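Local coordinates for protein carboxylesterase (Uncultured bacterium, PDB 5GMX) that hydrolyses carboxylic esters and, as a family VIII carboxylesterase with a beta-lactamase-like fold, also acts on oxyimino cephalosporins, at residues 13-18 and 38-43; 91-96 and 320-325; 95-98 and 103-106; 312-317 and 368-373; 348-353 and 378-383. All coordinates share one frame; numbering follows the deposited sequence.

Contacts 1 and 5 touch, their centres 11 Å apart: Val18 CG2 lies 3.6 Å from Ala383 CA where helix 16-27 meets helix 374-385, and both contacts reach the same antiparallel sheet. Contacts 2 and 3 share Arg95 and Val96, with centres 14 Å apart. Contact 3 and contact 1 lie on opposite sides of the chain's centre, about 44 Å between centres. Contact 4 borders the pocket that holds phenylmethanesulfonic acid, the side chain of Ile370 lying about 4 Å from the ligand; it meets contact 2 where Trp320 CZ2 packs 4.0 Å from Ile314 CD1. In contact 5, the side chain of Phe348 stays about 10 Å from the ligand.

Contact 1: residues 13-18 and 38-43; sequences PEFTKV and LAIEGE
Phe15 stands at the N-cap position of helix 16-27, just after a short 3-10 segment, and its side chain is directed at the end of strand 33-40, where a type I' turn from Ile40 to Glu43 reverses the chain into strand 43-51. The phenyl ring does all the close touching from its side, meeting two residues that point the same way from the strand. Leu38 lays its CD2 methyl over one face of the ring, 4.0 Å from the centroid and 29° off the normal, a CH-pi contact displaced toward the CD1-CE1 side, 3.6 Å from Phe15 CD1. The leucine reaches this place with CG anti to the backbone N (chi1 179°), and the two side chains cross at about a right angle. Farther along the ring, Ile40 CG1 comes within 3.6 Å of Phe15 CZ, approaching obliquely, with Ile40 CD1 somewhat farther from the same carbon. No hydrogen bond joins the two segments; the polar links are local, as where Pro13 O accepts from both Thr16 N and Thr16 OG1 and ties the 3-10 segment to the first turn of the helix. Around this apolar patch, Val45 and Val46 of strand 43-51 also pack on Phe15, Leu357 of strand 357-363 touches both Leu38 and Ile40, and Cys386 beyond helix 374-385 meets the phenylalanine as well.

Contact 2: residues 91-96 and 320-325; sequences DYNARV and WSRGFI
Arg322 folds along one face of the Tyr92 ring. Its CG sits over the face, 4.0 Å from the centroid, in a CH-pi contact, while NH1 comes to 3.3 Å from Tyr92 CD2 and the guanidinium turns one of its own faces to Tyr92 CB. A bend at chi2 (93°) brings the charged end back over the CB side of the ring, with the ring and guanidinium planes 36° apart. At the far end of the tyrosine, a water bridges the two segments: it accepts from Tyr92 OH at 2.9 Å and donates to Arg322 O at 2.7 Å. The contact joins two loops of the beta-lactamase-like fold, one following helix 72-86 and the other linking strands 317-320 and 325-326. Tyr92 lies in a type I turn from Asp91 to Ala94, reinforced by an Asx turn in which Asp91 OD1 accepts from Asn93 N; Arg322 is the centre of an inverse gamma turn. Farther out, Glu306 forms a salt bridge with Arg322 NE and the carbonyl of Glu301 accepts from NH1, fixing the guanidinium beside the ring. Val113 and Leu117 of helix 113-117 and Val81 and Ala85 of helix 72-86 pack on Tyr92.

Contact 3: residues 95-98 and 103-106; sequences RVAD and FAAA
The chain turns back on itself between Val96 and Phe103, bringing the start of a short, weakly bonded helix near 96-98 against a 3-10 segment at 103-104; the backbones come closest at Ala97 and Ala104, whose CA atoms are 5.3 Å apart. The close approach goes with small side chains on both residues: their CB atoms meet at 3.7 Å, and Ala97 CB also lies 4.1 Å from Ala104 N. Beside this pair, Val96 and Phe103 point toward each other. Val96 CG1 rests over one face of the phenyl ring, 3.5 Å above the plane and displaced toward the rim, which makes a CH-pi contact 24° off the normal. It sits over the CG-CD2 side of the ring, 3.6 Å from each of those Phe103 atoms, while Val96 CB follows at 3.7 Å from CD2. With chi1 at -165°, the Phe103 ring swings away from its own backbone N and presents a face to the valine. In the beta-lactamase-like fold this part of the chain follows helix 72-86 and precedes helix 113-117 in sequence, and no hydrogen bond crosses the contact. Leu116 of helix 113-117 packs against both Val96 and Phe103. Lys108 makes a cation-pi contact with the phenyl ring, the Trp100 ring meets it at about 45° between planes, and Ile123 touches the same side chain.

Contact 4: residues 312-317 and 368-373; sequences EVIGVR and TNIFGD
Ile314 and Val316 project toward Ile370 and Phe371, four apolar side chains meeting between two irregular loops with no hydrogen bond across them. The side chains touch through outlying methyls and the ring rim, with the backbones well apart, the nearest CA atoms, those of Ile314 and Ile370, being 9.3 Å from each other. Ile314 supplies the shared bump: its CG2 methyl rests over the shallow groove between Ile370 CD1, at 4.2 Å, and Phe371 CE2, at 4.3 Å. Next to it, Val316 CG2 approaches Phe371 CZ at 4.2 Å, the two side chains coming from opposite directions. Both methyls lie at the edge of the phenyl ring, near its plane, so the ring enters the contact rim first, with the CE2-CZ side set against the two beta-branched residues. Phe371 holds CG between its backbone N and carbonyl carbon (chi1 53°), and Ile370 CG1 has the same kind of placing (chi1 60°), from which CD1 extends toward Ile314. On the loop 368-373, Asn369 ND2 donates to Asp373 OD2 at 3.0 Å, and Asp373 also stands at the N-cap position of helix 374-385. Outside the two loops, Ile314 touches Tyr160 and Trp320, whereas Phe371 rests on Met318. Tyr160 lines the pocket occupied by phenylmethanesulfonic acid, and the side chain of Ile370 comes about 4 Å from that ligand; the two loops thus meet at the border of the binding pocket, consistent with the active-site cleft of a serine beta-lactamase-like enzyme.

Contact 5: residues 348-353 and 378-383; sequences FGFADT and RLIEAA
Packing of the C-terminal helix 374-385 against the antiparallel sheet, a feature of the beta-lactamase-like fold, is represented here by one isoleucine set against two phenylalanines of strand 348-352. Phe348 and Phe350, two positions apart, both point toward the helix, while Ile380 points back toward them. Ile380 CG1 lies 3.8 Å from Phe350 CE2. The CD1 methyl at the end of the same branch touches both rings, keeping close to Phe350 CE2 and reaching Phe348 CE2 at 4.3 Å. The isoleucine meets both rings obliquely, through the outer carbons of each. CG1 of Ile380 is anti to the carbonyl carbon (chi1 -71°), which aims the longer branch at the strand. Between the two phenylalanines, Phe348 CD2 lies in the plane of the Phe350 ring, at its edge. The side chains span the gap between backbones, the CA atoms of Phe350 and Ile380 being 10.3 Å apart. Met359 of the adjacent strand 357-363 touches both Phe350 and Ile380, Tyr332 lays its ring nearly parallel to that of Phe350, and on another side of the helix Arg378 and Ala382 pack on Ala21 of helix 16-27.

Contact 1: residues 13-18 and 38-43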
# COMPACT_ATOMS: atom_id res chain seq x y z
N PRO A 13 23.14 10.90 12.46
CA PRO A 13 24.25 11.61 11.81
C PRO A 13 24.63 11.03 10.45
O PRO A 13 24.68 11.76 9.45
CB PRO A 13 25.39 11.44 12.81
CG PRO A 13 24.70 11.41 14.13
CD PRO A 13 23.38 10.70 13.90
N GLU A 14 24.85 9.72 10.39
CA GLU A 14 25.30 9.08 9.16
C GLU A 14 24.27 9.20 8.03
O GLU A 14 24.58 8.91 6.88
CB GLU A 14 25.60 7.60 9.41
CG GLU A 14 24.42 6.78 9.92
CD GLU A 14 24.25 6.81 11.44
OE1 GLU A 14 23.62 5.87 11.97
OE2 GLU A 14 24.72 7.77 12.09
N PHE A 15 23.06 9.65 8.34
CA PHE A 15 22.04 9.78 7.30
C PHE A 15 21.67 11.23 7.01
O PHE A 15 20.61 11.49 6.44
CB PHE A 15 20.78 9.00 7.69
CG PHE A 15 20.93 7.52 7.56
CD1 PHE A 15 20.90 6.92 6.32
CD2 PHE A 15 21.15 6.73 8.67
CE1 PHE A 15 21.06 5.56 6.18
CE2 PHE A 15 21.31 5.36 8.54
CZ PHE A 15 21.27 4.78 7.30
N THR A 16 22.58 12.14 7.36
CA THR A 16 22.35 13.58 7.15
C THR A 16 21.99 13.93 5.71
O THR A 16 21.13 14.79 5.48
CB THR A 16 23.61 14.40 7.54
OG1 THR A 16 23.95 14.12 8.90
CG2 THR A 16 23.38 15.89 7.38
N LYS A 17 22.61 13.26 4.75
CA LYS A 17 22.32 13.49 3.34
C LYS A 17 20.82 13.32 3.05
O LYS A 17 20.21 14.13 2.34
CB LYS A 17 23.16 12.57 2.45
CG LYS A 17 24.65 12.91 2.50
CD LYS A 17 25.50 11.92 1.71
CE LYS A 17 26.92 11.85 2.26
NZ LYS A 17 27.66 13.16 2.18
N VAL A 18 20.24 12.28 3.64
CA VAL A 18 18.81 12.03 3.46
C VAL A 18 18.02 13.24 3.92
O VAL A 18 17.15 13.74 3.19
CB VAL A 18 18.34 10.79 4.23
CG1 VAL A 18 16.85 10.55 3.99
CG2 VAL A 18 19.16 9.58 3.82
N LEU A 38 12.79 6.19 7.59
CA LEU A 38 13.79 5.24 7.15
C LEU A 38 14.20 4.35 8.31
O LEU A 38 14.59 4.83 9.38
CB LEU A 38 15.00 5.96 6.55
CG LEU A 38 16.17 5.09 6.05
CD1 LEU A 38 15.81 4.36 4.78
CD2 LEU A 38 17.44 5.91 5.83
N ALA A 39 14.07 3.04 8.11
CA ALA A 39 14.47 2.06 9.10
C ALA A 39 15.66 1.26 8.58
O ALA A 39 15.71 0.88 7.42
CB ALA A 39 13.31 1.12 9.44
N ILE A 40 16.63 1.05 9.46
CA ILE A 40 17.80 0.24 9.16
C ILE A 40 17.96 -0.81 10.26
O ILE A 40 17.92 -0.49 11.46
CB ILE A 40 19.08 1.11 9.05
CG1 ILE A 40 18.96 2.11 7.91
CG2 ILE A 40 20.31 0.23 8.80
CD1 ILE A 40 19.01 1.45 6.53
N GLU A 41 18.10 -2.06 9.84
CA GLU A 41 18.36 -3.18 10.74
C GLU A 41 17.40 -3.22 11.92
O GLU A 41 17.80 -3.49 13.04
CB GLU A 41 19.81 -3.13 11.24
CG GLU A 41 20.83 -3.38 10.14
CD GLU A 41 22.27 -3.43 10.63
OE1 GLU A 41 22.49 -3.56 11.86
OE2 GLU A 41 23.19 -3.36 9.78
N GLY A 42 16.12 -2.95 11.66
CA GLY A 42 15.10 -3.10 12.66
C GLY A 42 14.90 -1.90 13.56
O GLY A 42 14.20 -2.00 14.57
N GLU A 43 15.51 -0.77 13.21
CA GLU A 43 15.29 0.44 14.00
C GLU A 43 15.04 1.65 13.11
O GLU A 43 15.69 1.81 12.08
CB GLU A 43 16.50 0.72 14.91
CG GLU A 43 16.86 -0.42 15.90
CD GLU A 43 15.80 -0.67 16.98
OE1 GLU A 43 14.88 0.15 17.16
OE2 GLU A 43 15.90 -1.72 17.66

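Contact 2: residues 91-96 and 320-325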
# COMPACT_ATOMS: atom_id res chain seq x y z
N ASP A 91 -2.80 -20.98 2.21
CA ASP A 91 -1.85 -21.56 1.28
C ASP A 91 -1.93 -20.81 -0.05
O ASP A 91 -2.95 -20.86 -0.74
CB ASP A 91 -2.13 -23.06 1.09
CG ASP A 91 -1.17 -23.74 0.12
OD1 ASP A 91 -0.36 -23.08 -0.58
OD2 ASP A 91 -1.21 -24.99 0.07
N TYR A 92 -0.83 -20.17 -0.44
CA TYR A 92 -0.81 -19.37 -1.66
C TYR A 92 -1.19 -20.20 -2.89
O TYR A 92 -1.73 -19.67 -3.86
CB TYR A 92 0.56 -18.75 -1.88
CG TYR A 92 0.79 -17.52 -1.06
CD1 TYR A 92 0.03 -16.38 -1.27
CD2 TYR A 92 1.75 -17.49 -0.05
CE1 TYR A 92 0.22 -15.25 -0.52
CE2 TYR A 92 1.95 -16.36 0.71
CZ TYR A 92 1.19 -15.24 0.47
OH TYR A 92 1.36 -14.09 1.21
N ASN A 93 -0.92 -21.50 -2.84
CA ASN A 93 -1.20 -22.37 -3.96
C ASN A 93 -2.62 -22.91 -3.95
O ASN A 93 -3.04 -23.54 -4.91
CB ASN A 93 -0.22 -23.55 -3.97
CG ASN A 93 1.21 -23.11 -4.12
OD1 ASN A 93 1.55 -22.39 -5.06
ND2 ASN A 93 2.05 -23.51 -3.18
N ALA A 94 -3.35 -22.69 -2.86
CA ALA A 94 -4.72 -23.19 -2.75
C ALA A 94 -5.70 -22.31 -3.51
O ALA A 94 -5.44 -21.12 -3.73
CB ALA A 94 -5.13 -23.28 -1.28
N ARG A 95 -6.82 -22.89 -3.91
CA ARG A 95 -7.89 -22.16 -4.57
C ARG A 95 -8.52 -21.17 -3.61
O ARG A 95 -8.78 -21.51 -2.46
CB ARG A 95 -8.97 -23.11 -5.10
CG ARG A 95 -8.49 -24.15 -6.11
CD ARG A 95 -9.56 -25.23 -6.32
NE ARG A 95 -9.26 -26.10 -7.46
CZ ARG A 95 -8.35 -27.07 -7.44
NH1 ARG A 95 -7.65 -27.31 -6.35
NH2 ARG A 95 -8.15 -27.80 -8.53
N VAL A 96 -8.77 -19.95 -4.10
CA VAL A 96 -9.53 -18.96 -3.33
C VAL A 96 -10.83 -19.57 -2.79
O VAL A 96 -11.21 -19.32 -1.64
CB VAL A 96 -9.89 -17.72 -4.19
CG1 VAL A 96 -10.72 -16.72 -3.38
CG2 VAL A 96 -8.64 -17.06 -4.74
N TRP A 320 4.95 -8.58 -10.72
CA TRP A 320 4.10 -8.82 -9.56
C TRP A 320 4.51 -10.04 -8.75
O TRP A 320 4.78 -11.14 -9.30
CB TRP A 320 2.64 -9.01 -10.00
CG TRP A 320 1.95 -7.81 -10.56
CD1 TRP A 320 1.49 -7.64 -11.84
CD2 TRP A 320 1.59 -6.61 -9.86
NE1 TRP A 320 0.89 -6.42 -11.98
CE2 TRP A 320 0.94 -5.76 -10.78
CE3 TRP A 320 1.77 -6.17 -8.54
CZ2 TRP A 320 0.47 -4.50 -10.44
CZ3 TRP A 320 1.30 -4.91 -8.19
CH2 TRP A 320 0.66 -4.09 -9.14
N SER A 321 4.53 -9.84 -7.43
CA SER A 321 4.60 -10.93 -6.48
C SER A 321 3.21 -11.13 -5.87
O SER A 321 2.21 -10.65 -6.42
CB SER A 321 5.63 -10.65 -5.38
OG SER A 321 5.25 -9.54 -4.59
N ARG A 322 3.13 -11.78 -4.71
CA ARG A 322 1.84 -11.99 -4.07
C ARG A 322 1.39 -10.72 -3.35
O ARG A 322 1.25 -10.69 -2.13
CB ARG A 322 1.90 -13.16 -3.09
CG ARG A 322 1.94 -14.53 -3.76
CD ARG A 322 3.35 -15.04 -3.96
NE ARG A 322 3.32 -16.33 -4.63
CZ ARG A 322 3.50 -17.49 -4.02
NH1 ARG A 322 3.77 -17.53 -2.72
NH2 ARG A 322 3.44 -18.62 -4.72
N GLY A 323 1.17 -9.66 -4.12
CA GLY A 323 0.63 -8.43 -3.59
C GLY A 323 1.56 -7.23 -3.69
O GLY A 323 1.10 -6.09 -3.66
N PHE A 324 2.86 -7.49 -3.78
CA PHE A 324 3.84 -6.40 -3.82
C PHE A 324 4.40 -6.19 -5.21
O PHE A 324 4.58 -7.14 -5.97
CB PHE A 324 4.99 -6.67 -2.86
CG PHE A 324 4.58 -6.72 -1.42
CD1 PHE A 324 4.54 -5.56 -0.66
CD2 PHE A 324 4.25 -7.93 -0.82
CE1 PHE A 324 4.19 -5.59 0.68
CE2 PHE A 324 3.88 -7.98 0.51
CZ PHE A 324 3.85 -6.81 1.27
N ILE A 325 4.69 -4.94 -5.54
CA ILE A 325 5.48 -4.61 -6.71
C ILE A 325 6.93 -5.01 -6.46
O ILE A 325 7.53 -4.62 -5.46
CB ILE A 325 5.44 -3.10 -7.02
CG1 ILE A 325 4.00 -2.66 -7.35
CG2 ILE A 325 6.38 -2.77 -8.17
CD1 ILE A 325 3.87 -1.15 -7.51
O HOH W 1 0.53 -11.48 0.37

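Contact 3: residues 95-98 and 103-106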
# COMPACT_ATOMS: atom_id res chain seq x y z
N ARG A 95 -6.82 -22.89 -3.91
CA ARG A 95 -7.89 -22.16 -4.57
C ARG A 95 -8.52 -21.17 -3.61
O ARG A 95 -8.78 -21.51 -2.46
CB ARG A 95 -8.97 -23.11 -5.10
CG ARG A 95 -8.49 -24.15 -6.11
CD ARG A 95 -9.56 -25.23 -6.32
NE ARG A 95 -9.26 -26.10 -7.46
CZ ARG A 95 -8.35 -27.07 -7.44
NH1 ARG A 95 -7.65 -27.31 -6.35
NH2 ARG A 95 -8.15 -27.80 -8.53
N VAL A 96 -8.77 -19.95 -4.10
CA VAL A 96 -9.53 -18.96 -3.33
C VAL A 96 -10.83 -19.57 -2.79
O VAL A 96 -11.21 -19.32 -1.64
CB VAL A 96 -9.89 -17.72 -4.19
CG1 VAL A 96 -10.72 -16.72 -3.38
CG2 VAL A 96 -8.64 -17.06 -4.74
N ALA A 97 -11.49 -20.39 -3.62
CA ALA A 97 -12.79 -20.96 -3.26
C ALA A 97 -12.72 -21.94 -2.09
O ALA A 97 -13.74 -22.23 -1.46
CB ALA A 97 -13.43 -21.64 -4.49
N ASP A 98 -11.52 -22.44 -1.79
CA ASP A 98 -11.34 -23.26 -0.59
C ASP A 98 -11.69 -22.47 0.68
O ASP A 98 -12.21 -23.02 1.64
CB ASP A 98 -9.89 -23.76 -0.49
CG ASP A 98 -9.61 -24.90 -1.45
OD1 ASP A 98 -10.50 -25.24 -2.26
OD2 ASP A 98 -8.48 -25.45 -1.41
N PHE A 103 -16.77 -17.55 -4.27
CA PHE A 103 -15.85 -17.04 -5.28
C PHE A 103 -15.76 -17.99 -6.47
O PHE A 103 -15.32 -17.60 -7.55
CB PHE A 103 -14.46 -16.81 -4.67
CG PHE A 103 -13.55 -15.96 -5.52
CD1 PHE A 103 -13.59 -14.58 -5.44
CD2 PHE A 103 -12.65 -16.55 -6.39
CE1 PHE A 103 -12.74 -13.80 -6.20
CE2 PHE A 103 -11.80 -15.77 -7.17
CZ PHE A 103 -11.84 -14.39 -7.07
N ALA A 104 -16.17 -19.24 -6.27
CA ALA A 104 -16.06 -20.25 -7.34
C ALA A 104 -16.99 -19.96 -8.53
O ALA A 104 -16.83 -20.54 -9.61
CB ALA A 104 -16.34 -21.62 -6.77
N ALA A 105 -17.96 -19.07 -8.33
CA ALA A 105 -18.92 -18.72 -9.36
C ALA A 105 -18.25 -18.11 -10.59
O ALA A 105 -17.14 -17.57 -10.51
CB ALA A 105 -19.96 -17.76 -8.81
N ALA A 106 -18.93 -18.22 -11.73
CA ALA A 106 -18.57 -17.52 -12.96
C ALA A 106 -17.10 -17.72 -13.37
O ALA A 106 -16.37 -16.76 -13.57
CB ALA A 106 -18.87 -16.03 -12.82

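Contact 4: residues 312-317 and 368-373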
# COMPACT_ATOMS: atom_id res chain seq x y z
N GLU A 312 -2.58 -5.19 -18.20
CA GLU A 312 -3.80 -4.84 -18.94
C GLU A 312 -4.41 -3.51 -18.50
O GLU A 312 -5.21 -2.92 -19.22
CB GLU A 312 -4.85 -5.95 -18.79
CG GLU A 312 -4.39 -7.35 -19.20
CD GLU A 312 -4.19 -7.50 -20.70
OE1 GLU A 312 -4.90 -6.81 -21.48
OE2 GLU A 312 -3.32 -8.30 -21.11
N VAL A 313 -4.07 -3.05 -17.30
CA VAL A 313 -4.66 -1.83 -16.77
C VAL A 313 -3.65 -0.69 -16.72
O VAL A 313 -3.94 0.42 -17.15
CB VAL A 313 -5.25 -2.05 -15.35
CG1 VAL A 313 -5.73 -0.74 -14.76
CG2 VAL A 313 -6.40 -3.05 -15.41
N ILE A 314 -2.45 -0.97 -16.22
CA ILE A 314 -1.42 0.05 -16.04
C ILE A 314 -0.73 0.38 -17.36
O ILE A 314 -0.36 1.53 -17.61
CB ILE A 314 -0.37 -0.40 -14.99
CG1 ILE A 314 -1.02 -0.46 -13.60
CG2 ILE A 314 0.84 0.53 -14.97
CD1 ILE A 314 -0.17 -1.16 -12.55
N GLY A 315 -0.58 -0.62 -18.22
CA GLY A 315 -0.09 -0.38 -19.57
C GLY A 315 1.41 -0.55 -19.73
O GLY A 315 1.94 -0.34 -20.82
N VAL A 316 2.10 -0.93 -18.66
CA VAL A 316 3.52 -1.25 -18.77
C VAL A 316 3.80 -2.62 -18.19
O VAL A 316 2.93 -3.23 -17.57
CB VAL A 316 4.41 -0.20 -18.06
CG1 VAL A 316 4.23 1.17 -18.72
CG2 VAL A 316 4.10 -0.14 -16.57
N ARG A 317 5.02 -3.11 -18.38
CA ARG A 317 5.38 -4.40 -17.81
C ARG A 317 5.49 -4.27 -16.28
O ARG A 317 6.32 -3.54 -15.77
CB ARG A 317 6.70 -4.90 -18.38
CG ARG A 317 6.71 -5.10 -19.87
CD ARG A 317 8.00 -5.78 -20.29
NE ARG A 317 8.06 -7.15 -19.80
CZ ARG A 317 9.14 -7.71 -19.26
NH1 ARG A 317 10.25 -7.00 -19.11
NH2 ARG A 317 9.10 -8.97 -18.85
N THR A 368 1.82 13.93 -11.07
CA THR A 368 1.24 13.02 -12.07
C THR A 368 2.05 11.74 -12.26
O THR A 368 2.91 11.67 -13.15
CB THR A 368 1.09 13.72 -13.43
OG1 THR A 368 2.35 14.29 -13.81
CG2 THR A 368 0.05 14.82 -13.34
N ASN A 369 1.75 10.74 -11.44
CA ASN A 369 2.42 9.44 -11.45
C ASN A 369 1.77 8.49 -10.43
O ASN A 369 1.15 8.94 -9.46
CB ASN A 369 3.93 9.57 -11.16
CG ASN A 369 4.21 10.15 -9.77
OD1 ASN A 369 4.23 9.43 -8.78
ND2 ASN A 369 4.45 11.46 -9.71
N ILE A 370 1.90 7.19 -10.66
CA ILE A 370 1.42 6.20 -9.70
C ILE A 370 2.59 5.40 -9.12
O ILE A 370 2.40 4.57 -8.22
CB ILE A 370 0.37 5.26 -10.32
CG1 ILE A 370 0.95 4.50 -11.52
CG2 ILE A 370 -0.86 6.05 -10.74
CD1 ILE A 370 0.20 3.22 -11.84
N PHE A 371 3.78 5.65 -9.66
CA PHE A 371 5.04 5.21 -9.05
C PHE A 371 6.23 5.97 -9.67
O PHE A 371 6.14 6.44 -10.81
CB PHE A 371 5.23 3.69 -9.19
CG PHE A 371 5.08 3.17 -10.60
CD1 PHE A 371 6.13 3.27 -11.51
CD2 PHE A 371 3.91 2.54 -11.00
CE1 PHE A 371 6.00 2.79 -12.80
CE2 PHE A 371 3.78 2.05 -12.29
CZ PHE A 371 4.82 2.18 -13.20
N GLY A 372 7.31 6.09 -8.91
CA GLY A 372 8.54 6.70 -9.41
C GLY A 372 8.62 8.22 -9.44
O GLY A 372 9.22 8.79 -10.34
N ASP A 373 8.01 8.87 -8.45
CA ASP A 373 8.11 10.33 -8.29
C ASP A 373 9.56 10.78 -8.04
O ASP A 373 10.29 10.13 -7.28
CB ASP A 373 7.21 10.79 -7.14
CG ASP A 373 7.01 12.31 -7.11
OD1 ASP A 373 7.98 13.05 -6.85
OD2 ASP A 373 5.86 12.75 -7.34

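Contact 5: residues 348-353 and 378-383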
# COMPACT_ATOMS: atom_id res chain seq x y z
N PHE A 348 4.92 6.26 -1.18
CA PHE A 348 5.38 4.90 -1.43
C PHE A 348 6.01 4.30 -0.19
O PHE A 348 6.32 5.01 0.77
CB PHE A 348 6.39 4.84 -2.58
CG PHE A 348 7.70 5.50 -2.26
CD1 PHE A 348 7.86 6.86 -2.45
CD2 PHE A 348 8.76 4.77 -1.74
CE1 PHE A 348 9.05 7.47 -2.14
CE2 PHE A 348 9.96 5.38 -1.43
CZ PHE A 348 10.10 6.73 -1.63
N GLY A 349 6.20 2.99 -0.23
CA GLY A 349 6.98 2.33 0.79
C GLY A 349 7.67 1.15 0.17
O GLY A 349 7.11 0.54 -0.77
N PHE A 350 8.87 0.82 0.64
CA PHE A 350 9.49 -0.43 0.19
C PHE A 350 10.51 -1.01 1.18
O PHE A 350 10.97 -0.34 2.11
CB PHE A 350 10.15 -0.26 -1.19
CG PHE A 350 11.40 0.56 -1.17
CD1 PHE A 350 12.64 -0.05 -0.99
CD2 PHE A 350 11.35 1.94 -1.34
CE1 PHE A 350 13.81 0.71 -0.97
CE2 PHE A 350 12.51 2.71 -1.32
CZ PHE A 350 13.74 2.09 -1.13
N ALA A 351 10.81 -2.28 0.96
CA ALA A 351 11.76 -3.03 1.76
C ALA A 351 12.87 -3.61 0.90
O ALA A 351 12.64 -4.08 -0.23
CB ALA A 351 11.05 -4.13 2.52
N ASP A 352 14.08 -3.61 1.47
CA ASP A 352 15.31 -4.13 0.87
C ASP A 352 15.94 -5.06 1.90
O ASP A 352 16.54 -4.59 2.86
CB ASP A 352 16.25 -2.97 0.51
CG ASP A 352 17.65 -3.44 0.03
OD1 ASP A 352 18.00 -4.63 0.16
OD2 ASP A 352 18.43 -2.58 -0.45
N THR A 353 15.78 -6.37 1.73
CA THR A 353 16.26 -7.32 2.74
C THR A 353 17.79 -7.43 2.77
O THR A 353 18.35 -7.88 3.77
CB THR A 353 15.67 -8.73 2.54
OG1 THR A 353 16.18 -9.30 1.33
CG2 THR A 353 14.16 -8.69 2.49
N ARG A 378 15.08 11.09 -5.42
CA ARG A 378 16.08 11.86 -4.68
C ARG A 378 16.33 11.27 -3.30
O ARG A 378 17.49 11.11 -2.87
CB ARG A 378 15.64 13.32 -4.56
CG ARG A 378 16.70 14.25 -4.02
CD ARG A 378 16.22 15.69 -4.04
NE ARG A 378 17.32 16.64 -4.26
CZ ARG A 378 17.15 17.89 -4.69
NH1 ARG A 378 15.93 18.34 -4.95
NH2 ARG A 378 18.20 18.68 -4.86
N LEU A 379 15.24 10.98 -2.59
CA LEU A 379 15.36 10.42 -1.25
C LEU A 379 16.04 9.06 -1.25
O LEU A 379 16.85 8.76 -0.35
CB LEU A 379 13.98 10.31 -0.61
CG LEU A 379 13.35 11.65 -0.28
CD1 LEU A 379 11.86 11.48 -0.01
CD2 LEU A 379 14.04 12.28 0.92
N ILE A 380 15.68 8.22 -2.23
CA ILE A 380 16.26 6.89 -2.37
C ILE A 380 17.76 6.96 -2.68
O ILE A 380 18.57 6.23 -2.08
CB ILE A 380 15.55 6.08 -3.49
CG1 ILE A 380 14.13 5.69 -3.05
CG2 ILE A 380 16.32 4.82 -3.82
CD1 ILE A 380 13.26 5.17 -4.19
N GLU A 381 18.13 7.84 -3.61
CA GLU A 381 19.54 7.97 -3.94
C GLU A 381 20.34 8.43 -2.70
O GLU A 381 21.40 7.86 -2.38
CB GLU A 381 19.75 8.95 -5.10
CG GLU A 381 21.10 8.74 -5.80
CD GLU A 381 21.59 9.97 -6.56
OE1 GLU A 381 20.78 10.57 -7.30
OE2 GLU A 381 22.79 10.32 -6.43
N ALA A 382 19.81 9.43 -2.00
CA ALA A 382 20.48 9.93 -0.80
C ALA A 382 20.65 8.82 0.22
O ALA A 382 21.72 8.65 0.78
CB ALA A 382 19.71 11.09 -0.20
N ALA A 383 19.58 8.06 0.44
CA ALA A 383 19.60 6.99 1.42
C ALA A 383 20.65 5.94 1.11
O ALA A 383 21.33 5.46 2.01
CB ALA A 383 18.24 6.34 1.51